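Long-range contacts in ParA (Salmonella enterica subsp. enterica serovar Newport str. SL317, PDB 3EZF), which probably binds and hydrolyses ATP to drive plasmid partition and, with ADP bound, regulates transcription of its own partition genes through a winged helix-turn-helix DNA-binding domain: residues Ile114-Leu119 / Leu272-Thr277; Gly266-Asp271 / Glu304-Arg309; Ala312-Met317 / Asn340-Ser345. All blocks are in the same frame, centred on the assembly; numbering follows the deposited sequence.

How the contacts relate
All three contacts belong to the P-loop NTPase part of the chain and share its parallel sheet or the connections around it. Contact 1 pairs strands 112-116 and 272-277; contact 3 joins the neighbouring strand 312-317 to a loop, its centre about 10 Å from that of contact 1, and T275 N probably bonds I314 O at 2.7 Å. Contact 2 lies about 15 Å from contact 1, centre to centre, and touches it through F115 CB and S270 OG, 3.5 Å apart. Contacts 2 and 3 are about 22 Å apart between centres. Segment 114-119 leads into the nucleotide-binding P-loop, unmodelled just beyond L119, while a sulfate sits near D271 of contact 2.

Contact 1 of 3, residues Ile114-Leu119 / Leu272-Thr277; sequences IFVVNL and LLLTPT
I114 lies alongside L272, the two side chains pointing the same way, and its CG1 meets L272 CD1 at 3.6 Å. The other branch, CG2, reaches on to the following residue of that face, touching L274 CB at 3.7 Å. F252 on strand 250-254 packs against both I114 and L274, so this apolar layer continues across three strands. On the other face of the sheet, F115 and L273 also run side by side. With CG anti to the backbone N (chi1 -178°), the F115 ring is placed beside the L273 isopropyl group, whose CD1 approaches F115 CD2 obliquely at 3.5 Å. From helix 261-267, L267 packs on both, and L263 on F115. The strands are neighbours in the six-stranded parallel sheet of a P-loop NTPase, order 3-2-4-1-5-6, and 112-116 is the one that feeds the nucleotide-binding loop. Three backbone bonds join them in parallel register. F115 N donates to L272 O; L274 N then returns a bond to F115 O, and V117 N gives one to L274 O at 2.8 Å. V117 is the centre of an inverse gamma turn, and its side chain faces the other strand. Its CG2 branch, beside the backbone N, makes the nearer side-chain contacts: it meets L273 CG at 3.9 Å and T275 OG1 at 3.5 Å. Y290 of helix 281-291 packs on V117 from outside the pair. Further along, the P276 ring sits against the V117 carbonyl, CD being nearest to V117 O.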
loop_
_atom_site.group_PDB
_atom_site.type_symbol
_atom_site.label_atom_id
_atom_site.label_comp_id
_atom_site.label_asym_id
_atom_site.label_seq_id
_atom_site.Cartn_x
_atom_site.Cartn_y
_atom_site.Cartn_z
ATOM N N ILE A 114 -5.230 -13.424 -16.334
ATOM C CA ILE A 114 -4.322 -13.690 -15.226
ATOM C C ILE A 114 -4.563 -12.814 -13.998
ATOM O O ILE A 114 -4.323 -11.615 -14.026
ATOM C CB ILE A 114 -2.886 -13.495 -15.710
ATOM C CG1 ILE A 114 -2.580 -14.525 -16.801
ATOM C CG2 ILE A 114 -1.928 -13.592 -14.549
ATOM C CD1 ILE A 114 -1.898 -13.952 -18.027
ATOM N N PHE A 115 -5.035 -13.418 -12.917
ATOM C CA PHE A 115 -5.293 -12.675 -11.694
ATOM C C PHE A 115 -4.000 -12.610 -10.903
ATOM O O PHE A 115 -3.561 -13.626 -10.368
ATOM C CB PHE A 115 -6.361 -13.379 -10.858
ATOM C CG PHE A 115 -6.706 -12.650 -9.600
ATOM C CD1 PHE A 115 -7.788 -11.773 -9.558
ATOM C CD2 PHE A 115 -5.905 -12.782 -8.471
ATOM C CE1 PHE A 115 -8.060 -11.031 -8.405
ATOM C CE2 PHE A 115 -6.161 -12.050 -7.318
ATOM C CZ PHE A 115 -7.241 -11.172 -7.282
ATOM N N VAL A 116 -3.390 -11.428 -10.823
ATOM C CA VAL A 116 -2.130 -11.261 -10.090
ATOM C C VAL A 116 -2.356 -10.996 -8.606
ATOM O O VAL A 116 -2.985 -10.003 -8.252
ATOM C CB VAL A 116 -1.307 -10.098 -10.663
ATOM C CG1 VAL A 116 0.104 -10.123 -10.099
ATOM C CG2 VAL A 116 -1.271 -10.191 -12.168
ATOM N N VAL A 117 -1.830 -11.884 -7.757
ATOM C CA VAL A 117 -1.961 -11.796 -6.299
ATOM C C VAL A 117 -0.958 -10.846 -5.662
ATOM O O VAL A 117 0.090 -11.267 -5.190
ATOM C CB VAL A 117 -1.789 -13.184 -5.653
ATOM C CG1 VAL A 117 -1.727 -13.067 -4.135
ATOM C CG2 VAL A 117 -2.940 -14.074 -6.062
ATOM N N ASN A 118 -1.292 -9.563 -5.632
ATOM C CA ASN A 118 -0.401 -8.575 -5.061
ATOM C C ASN A 118 -0.812 -8.219 -3.649
ATOM O O ASN A 118 -1.837 -7.562 -3.438
ATOM C CB ASN A 118 -0.391 -7.313 -5.909
ATOM C CG ASN A 118 0.913 -6.557 -5.790
ATOM O OD1 ASN A 118 1.972 -7.064 -6.187
ATOM N ND2 ASN A 118 0.855 -5.342 -5.228
ATOM N N LEU A 119 0.011 -8.645 -2.692
ATOM C CA LEU A 119 -0.238 -8.399 -1.281
ATOM C C LEU A 119 0.568 -7.184 -0.815
ATOM O O LEU A 119 0.137 -6.433 0.064
ATOM C CB LEU A 119 0.151 -9.639 -0.472
ATOM C CG LEU A 119 -0.547 -9.838 0.878
ATOM C CD1 LEU A 119 -0.240 -11.241 1.405
ATOM C CD2 LEU A 119 -0.099 -8.762 1.870
ATOM N N LEU A 272 -6.266 -18.117 -14.451
ATOM C CA LEU A 272 -4.941 -18.405 -13.907
ATOM C C LEU A 272 -4.629 -17.487 -12.714
ATOM O O LEU A 272 -4.717 -16.268 -12.811
ATOM C CB LEU A 272 -3.879 -18.228 -15.017
ATOM C CG LEU A 272 -2.411 -18.677 -14.876
ATOM C CD1 LEU A 272 -1.490 -17.474 -14.979
ATOM C CD2 LEU A 272 -2.188 -19.396 -13.567
ATOM N N LEU A 273 -4.270 -18.083 -11.586
ATOM C CA LEU A 273 -3.924 -17.314 -10.403
ATOM C C LEU A 273 -2.414 -17.181 -10.380
ATOM O O LEU A 273 -1.706 -18.178 -10.289
ATOM C CB LEU A 273 -4.357 -18.044 -9.142
ATOM C CG LEU A 273 -4.415 -17.158 -7.900
ATOM C CD1 LEU A 273 -5.665 -16.278 -7.977
ATOM C CD2 LEU A 273 -4.474 -18.016 -6.660
ATOM N N LEU A 274 -1.909 -15.960 -10.464
ATOM C CA LEU A 274 -0.470 -15.784 -10.441
ATOM C C LEU A 274 -0.075 -15.183 -9.096
ATOM O O LEU A 274 -0.297 -14.005 -8.839
ATOM C CB LEU A 274 -0.027 -14.902 -11.610
ATOM C CG LEU A 274 1.476 -14.797 -11.881
ATOM C CD1 LEU A 274 1.708 -14.092 -13.195
ATOM C CD2 LEU A 274 2.148 -14.024 -10.762
ATOM N N THR A 275 0.501 -16.023 -8.238
ATOM C CA THR A 275 0.925 -15.616 -6.906
ATOM C C THR A 275 2.420 -15.394 -6.750
ATOM O O THR A 275 3.202 -16.337 -6.694
ATOM C CB THR A 275 0.548 -16.653 -5.839
ATOM O OG1 THR A 275 -0.870 -16.830 -5.810
ATOM C CG2 THR A 275 1.025 -16.188 -4.464
ATOM N N PRO A 276 2.841 -14.136 -6.699
ATOM C CA PRO A 276 4.272 -13.899 -6.526
ATOM C C PRO A 276 4.496 -13.894 -5.005
ATOM O O PRO A 276 3.800 -13.184 -4.275
ATOM C CB PRO A 276 4.462 -12.528 -7.167
ATOM C CG PRO A 276 3.176 -11.845 -6.849
ATOM C CD PRO A 276 2.143 -12.907 -7.115
ATOM N N THR A 277 5.433 -14.703 -4.520
ATOM C CA THR A 277 5.700 -14.762 -3.080
ATOM C C THR A 277 6.922 -13.946 -2.681
ATOM O O THR A 277 8.000 -14.099 -3.256
ATOM C CB THR A 277 5.907 -16.213 -2.596
ATOM O OG1 THR A 277 4.751 -16.992 -2.920
ATOM C CG2 THR A 277 6.114 -16.246 -1.086
#

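Contact 2 of 3, residues Gly266-Asp271 / Glu304-Arg309; sequences GLAASD and EGVEPR
R309 and D271 stand side by side with their ends pointing the same way, but the flat groups do not lie in one plane: carboxylate and guanidinium are turned 68° apart. R309 NH2 forms a salt bridge with D271 OD2 at 3.2 Å, using the anti lone pair of that oxygen, while OD2 lies close to the guanidinium plane. The arginine chain runs along the backbone of 269-270, with R309 CB 3.5 Å from S270 O and R309 CD 3.5 Å from A269 O; a bend at its third torsion (chi3 44°) then turns NE and the guanidinium toward D271. R237 NH2 comes close to R309 NH2, so the D271 carboxylate probably offsets some of the positive charge gathered here; a sulfate ion is bound about 5 Å from the D271 side chain.

Farther back the contact is apolar, with A268 CB facing V306 CG2 at 3.9 Å. S270 OG turns back to donate to G266 O at 2.7 Å, from the opposite face of the carbonyl plane to A269 N, so G266 O takes two bonds. G305, at positive phi, closes helix 294-303 in a Schellman motif. Thus the exits of helices 261-267 and 294-303 run together before strands 272-277 and 312-317: L301 packs on A268 and V306, L298 on P308, and V113 of strand 112-116 on S270.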
loop_
_atom_site.group_PDB
_atom_site.type_symbol
_atom_site.label_atom_id
_atom_site.label_comp_id
_atom_site.label_asym_id
_atom_site.label_seq_id
_atom_site.Cartn_x
_atom_site.Cartn_y
_atom_site.Cartn_z
ATOM N N GLY A 266 -12.498 -10.135 -9.769
ATOM C CA GLY A 266 -11.262 -10.594 -10.375
ATOM C C GLY A 266 -11.169 -12.117 -10.423
ATOM O O GLY A 266 -11.031 -12.703 -11.489
ATOM N N LEU A 267 -11.236 -12.760 -9.264
ATOM C CA LEU A 267 -11.165 -14.210 -9.203
ATOM C C LEU A 267 -12.219 -14.862 -10.070
ATOM O O LEU A 267 -11.984 -15.927 -10.641
ATOM C CB LEU A 267 -11.384 -14.701 -7.775
ATOM C CG LEU A 267 -10.280 -14.524 -6.748
ATOM C CD1 LEU A 267 -10.694 -15.220 -5.489
ATOM C CD2 LEU A 267 -8.983 -15.115 -7.265
ATOM N N ALA A 268 -13.383 -14.224 -10.155
ATOM C CA ALA A 268 -14.514 -14.761 -10.920
ATOM C C ALA A 268 -14.406 -14.714 -12.447
ATOM O O ALA A 268 -15.256 -15.265 -13.133
ATOM C CB ALA A 268 -15.812 -14.057 -10.471
ATOM N N ALA A 269 -13.370 -14.076 -12.979
ATOM C CA ALA A 269 -13.232 -13.947 -14.422
ATOM C C ALA A 269 -11.901 -14.432 -14.937
ATOM O O ALA A 269 -11.685 -14.478 -16.152
ATOM C CB ALA A 269 -13.417 -12.495 -14.819
ATOM N N SER A 270 -11.016 -14.793 -14.014
ATOM C CA SER A 270 -9.676 -15.245 -14.355
ATOM C C SER A 270 -9.533 -16.757 -14.410
ATOM O O SER A 270 -10.208 -17.491 -13.684
ATOM C CB SER A 270 -8.681 -14.665 -13.353
ATOM O OG SER A 270 -8.957 -13.294 -13.134
ATOM N N ASP A 271 -8.639 -17.222 -15.272
ATOM C CA ASP A 271 -8.424 -18.652 -15.402
ATOM C C ASP A 271 -7.079 -19.087 -14.851
ATOM O O ASP A 271 -6.794 -20.279 -14.763
ATOM C CB ASP A 271 -8.574 -19.096 -16.871
ATOM C CG ASP A 271 -8.225 -17.999 -17.852
ATOM O OD1 ASP A 271 -7.184 -17.341 -17.649
ATOM O OD2 ASP A 271 -8.987 -17.800 -18.824
ATOM N N GLU A 304 -23.307 -16.897 -4.761
ATOM C CA GLU A 304 -23.867 -15.820 -5.556
ATOM C C GLU A 304 -24.247 -16.354 -6.936
ATOM O O GLU A 304 -24.681 -15.596 -7.813
ATOM C CB GLU A 304 -22.848 -14.687 -5.684
ATOM C CG GLU A 304 -23.463 -13.315 -5.944
ATOM C CD GLU A 304 -23.998 -12.658 -4.675
ATOM O OE1 GLU A 304 -24.556 -11.535 -4.780
ATOM O OE2 GLU A 304 -23.848 -13.262 -3.581
ATOM N N GLY A 305 -24.075 -17.662 -7.125
ATOM C CA GLY A 305 -24.415 -18.277 -8.395
ATOM C C GLY A 305 -23.375 -18.175 -9.499
ATOM O O GLY A 305 -23.618 -18.607 -10.626
ATOM N N VAL A 306 -22.223 -17.584 -9.205
ATOM C CA VAL A 306 -21.185 -17.495 -10.220
ATOM C C VAL A 306 -20.327 -18.748 -10.123
ATOM O O VAL A 306 -20.285 -19.409 -9.088
ATOM C CB VAL A 306 -20.316 -16.214 -10.066
ATOM C CG1 VAL A 306 -20.697 -15.489 -8.801
ATOM C CG2 VAL A 306 -18.838 -16.559 -10.075
ATOM N N GLU A 307 -19.648 -19.062 -11.215
ATOM C CA GLU A 307 -18.807 -20.240 -11.313
ATOM C C GLU A 307 -17.388 -19.872 -11.728
ATOM O O GLU A 307 -17.069 -19.839 -12.911
ATOM C CB GLU A 307 -19.416 -21.191 -12.341
ATOM C CG GLU A 307 -19.849 -20.492 -13.642
ATOM C CD GLU A 307 -20.940 -19.440 -13.421
ATOM O OE1 GLU A 307 -22.007 -19.805 -12.878
ATOM O OE2 GLU A 307 -20.735 -18.255 -13.787
ATOM N N PRO A 308 -16.508 -19.616 -10.756
ATOM C CA PRO A 308 -15.134 -19.256 -11.113
ATOM C C PRO A 308 -14.549 -20.059 -12.276
ATOM O O PRO A 308 -14.855 -21.239 -12.451
ATOM C CB PRO A 308 -14.366 -19.453 -9.801
ATOM C CG PRO A 308 -15.195 -20.437 -9.048
ATOM C CD PRO A 308 -16.601 -19.975 -9.334
ATOM N N ARG A 309 -13.725 -19.381 -13.072
ATOM C CA ARG A 309 -13.055 -19.964 -14.229
ATOM C C ARG A 309 -11.655 -20.405 -13.836
ATOM O O ARG A 309 -10.991 -21.109 -14.585
ATOM C CB ARG A 309 -12.917 -18.927 -15.340
ATOM C CG ARG A 309 -14.218 -18.310 -15.831
ATOM C CD ARG A 309 -13.942 -17.132 -16.770
ATOM N NE ARG A 309 -12.875 -17.419 -17.738
ATOM C CZ ARG A 309 -13.015 -18.188 -18.815
ATOM N NH1 ARG A 309 -14.183 -18.752 -19.072
ATOM N NH2 ARG A 309 -11.988 -18.396 -19.628
#

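Contact 3 of 3, residues Ala312-Met317 / Asn340-Ser345; sequences ASIGFM and NILDSS
G315 is straddled by N340 and L342 in an isolated beta bridge, by which the outermost strand of the P-loop NTPase sheet, 312-317, is joined to a loop returning in the same direction after helix 324-337. G315 N donates to N340 O at 3.1 Å, and L342 N donates to G315 O. F316 holds CG between its backbone N and carbonyl carbon (chi1 64°), which sets the ring beside L342; L342 CD1 meets F316 CD2 at 3.4 Å, obliquely to the ring. L342 also serves the other neighbour on its side of the strand, its CG packing on I314 CG2 at 3.7 Å. F387 of helix 378-400 sets its ring edge-to-face with F316 and also packs on L342, and R394 of the same helix touches I314 and L342. I341 starts out away from the strand, yet CG1 anti to the backbone N (chi1 178°) and a turn at chi2 of 89° bring CD1 back to within 3.5 Å of G315 O. Next to S313, N340 CB lies 3.4 Å from S313 OG; that hydroxyl is hydrogen-bonded to D6 of the second subunit. The M317 side chain runs toward helix 324-337, where S329, H330 and A333 receive it, while its CB stays by the loop, M317 CB lying 3.8 Å from S345 CB.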
loop_
_atom_site.group_PDB
_atom_site.type_symbol
_atom_site.label_atom_id
_atom_site.label_comp_id
_atom_site.label_asym_id
_atom_site.label_seq_id
_atom_site.Cartn_x
_atom_site.Cartn_y
_atom_site.Cartn_z
ATOM N N ALA A 312 -5.770 -22.718 -13.212
ATOM C CA ALA A 312 -4.336 -22.924 -13.194
ATOM C C ALA A 312 -3.759 -22.009 -12.123
ATOM O O ALA A 312 -4.443 -21.109 -11.640
ATOM C CB ALA A 312 -3.750 -22.583 -14.544
ATOM N N SER A 313 -2.510 -22.238 -11.740
ATOM C CA SER A 313 -1.897 -21.384 -10.739
ATOM C C SER A 313 -0.380 -21.426 -10.842
ATOM O O SER A 313 0.206 -22.450 -11.166
ATOM C CB SER A 313 -2.336 -21.800 -9.336
ATOM O OG SER A 313 -1.704 -23.004 -8.965
ATOM N N ILE A 314 0.248 -20.291 -10.570
ATOM C CA ILE A 314 1.690 -20.181 -10.614
ATOM C C ILE A 314 2.124 -19.420 -9.372
ATOM O O ILE A 314 1.480 -18.450 -8.982
ATOM C CB ILE A 314 2.158 -19.395 -11.861
ATOM C CG1 ILE A 314 1.647 -20.065 -13.140
ATOM C CG2 ILE A 314 3.677 -19.299 -11.876
ATOM C CD1 ILE A 314 2.138 -21.472 -13.360
ATOM N N GLY A 315 3.204 -19.877 -8.748
ATOM C CA GLY A 315 3.731 -19.222 -7.566
ATOM C C GLY A 315 5.233 -19.069 -7.726
ATOM O O GLY A 315 5.850 -19.865 -8.434
ATOM N N PHE A 316 5.825 -18.056 -7.092
ATOM C CA PHE A 316 7.273 -17.831 -7.187
ATOM C C PHE A 316 7.804 -16.770 -6.212
ATOM O O PHE A 316 7.070 -15.888 -5.775
ATOM C CB PHE A 316 7.665 -17.460 -8.634
ATOM C CG PHE A 316 7.082 -16.155 -9.124
ATOM C CD1 PHE A 316 7.587 -14.937 -8.683
ATOM C CD2 PHE A 316 6.025 -16.146 -10.031
ATOM C CE1 PHE A 316 7.050 -13.730 -9.135
ATOM C CE2 PHE A 316 5.483 -14.941 -10.488
ATOM C CZ PHE A 316 5.997 -13.733 -10.039
ATOM N N MET A 317 9.087 -16.863 -5.878
ATOM C CA MET A 317 9.707 -15.909 -4.972
ATOM C C MET A 317 10.070 -14.636 -5.721
ATOM O O MET A 317 10.292 -14.668 -6.932
ATOM C CB MET A 317 10.959 -16.518 -4.351
ATOM C CG MET A 317 10.684 -17.809 -3.611
ATOM S SD MET A 317 9.195 -17.699 -2.579
ATOM C CE MET A 317 9.826 -16.736 -1.173
ATOM N N ASN A 340 2.932 -26.535 -8.589
ATOM C CA ASN A 340 2.513 -25.216 -9.065
ATOM C C ASN A 340 3.499 -24.058 -8.882
ATOM O O ASN A 340 3.243 -22.956 -9.364
ATOM C CB ASN A 340 1.161 -24.838 -8.446
ATOM C CG ASN A 340 -0.007 -25.549 -9.114
ATOM O OD1 ASN A 340 -0.188 -25.463 -10.338
ATOM N ND2 ASN A 340 -0.813 -26.250 -8.314
ATOM N N ILE A 341 4.612 -24.298 -8.194
ATOM C CA ILE A 341 5.635 -23.265 -7.977
ATOM C C ILE A 341 6.486 -23.119 -9.241
ATOM O O ILE A 341 6.639 -24.079 -9.998
ATOM C CB ILE A 341 6.591 -23.650 -6.812
ATOM C CG1 ILE A 341 7.681 -22.584 -6.626
ATOM C CG2 ILE A 341 7.258 -24.988 -7.113
ATOM C CD1 ILE A 341 7.319 -21.451 -5.689
ATOM N N LEU A 342 7.035 -21.926 -9.467
ATOM C CA LEU A 342 7.887 -21.697 -10.631
ATOM C C LEU A 342 9.222 -22.419 -10.438
ATOM O O LEU A 342 9.475 -23.001 -9.381
ATOM C CB LEU A 342 8.144 -20.197 -10.842
ATOM C CG LEU A 342 7.344 -19.477 -11.937
ATOM C CD1 LEU A 342 7.874 -18.069 -12.117
ATOM C CD2 LEU A 342 7.457 -20.230 -13.250
ATOM N N ASP A 343 10.067 -22.384 -11.466
ATOM C CA ASP A 343 11.376 -23.028 -11.422
ATOM C C ASP A 343 12.419 -21.936 -11.456
ATOM O O ASP A 343 13.621 -22.195 -11.473
ATOM C CB ASP A 343 11.560 -23.933 -12.628
ATOM C CG ASP A 343 10.387 -24.845 -12.839
ATOM O OD1 ASP A 343 10.150 -25.714 -11.970
ATOM O OD2 ASP A 343 9.701 -24.677 -13.871
ATOM N N SER A 344 11.934 -20.702 -11.494
ATOM C CA SER A 344 12.790 -19.535 -11.495
ATOM C C SER A 344 12.057 -18.492 -10.665
ATOM O O SER A 344 10.824 -18.449 -10.648
ATOM C CB SER A 344 13.019 -19.029 -12.919
ATOM O OG SER A 344 14.408 -18.868 -13.165
ATOM N N SER A 345 12.820 -17.676 -9.952
ATOM C CA SER A 345 12.241 -16.637 -9.122
ATOM C C SER A 345 12.615 -15.292 -9.716
ATOM O O SER A 345 13.725 -15.110 -10.217
ATOM C CB SER A 345 12.775 -16.749 -7.693
ATOM O OG SER A 345 14.178 -16.573 -7.670
#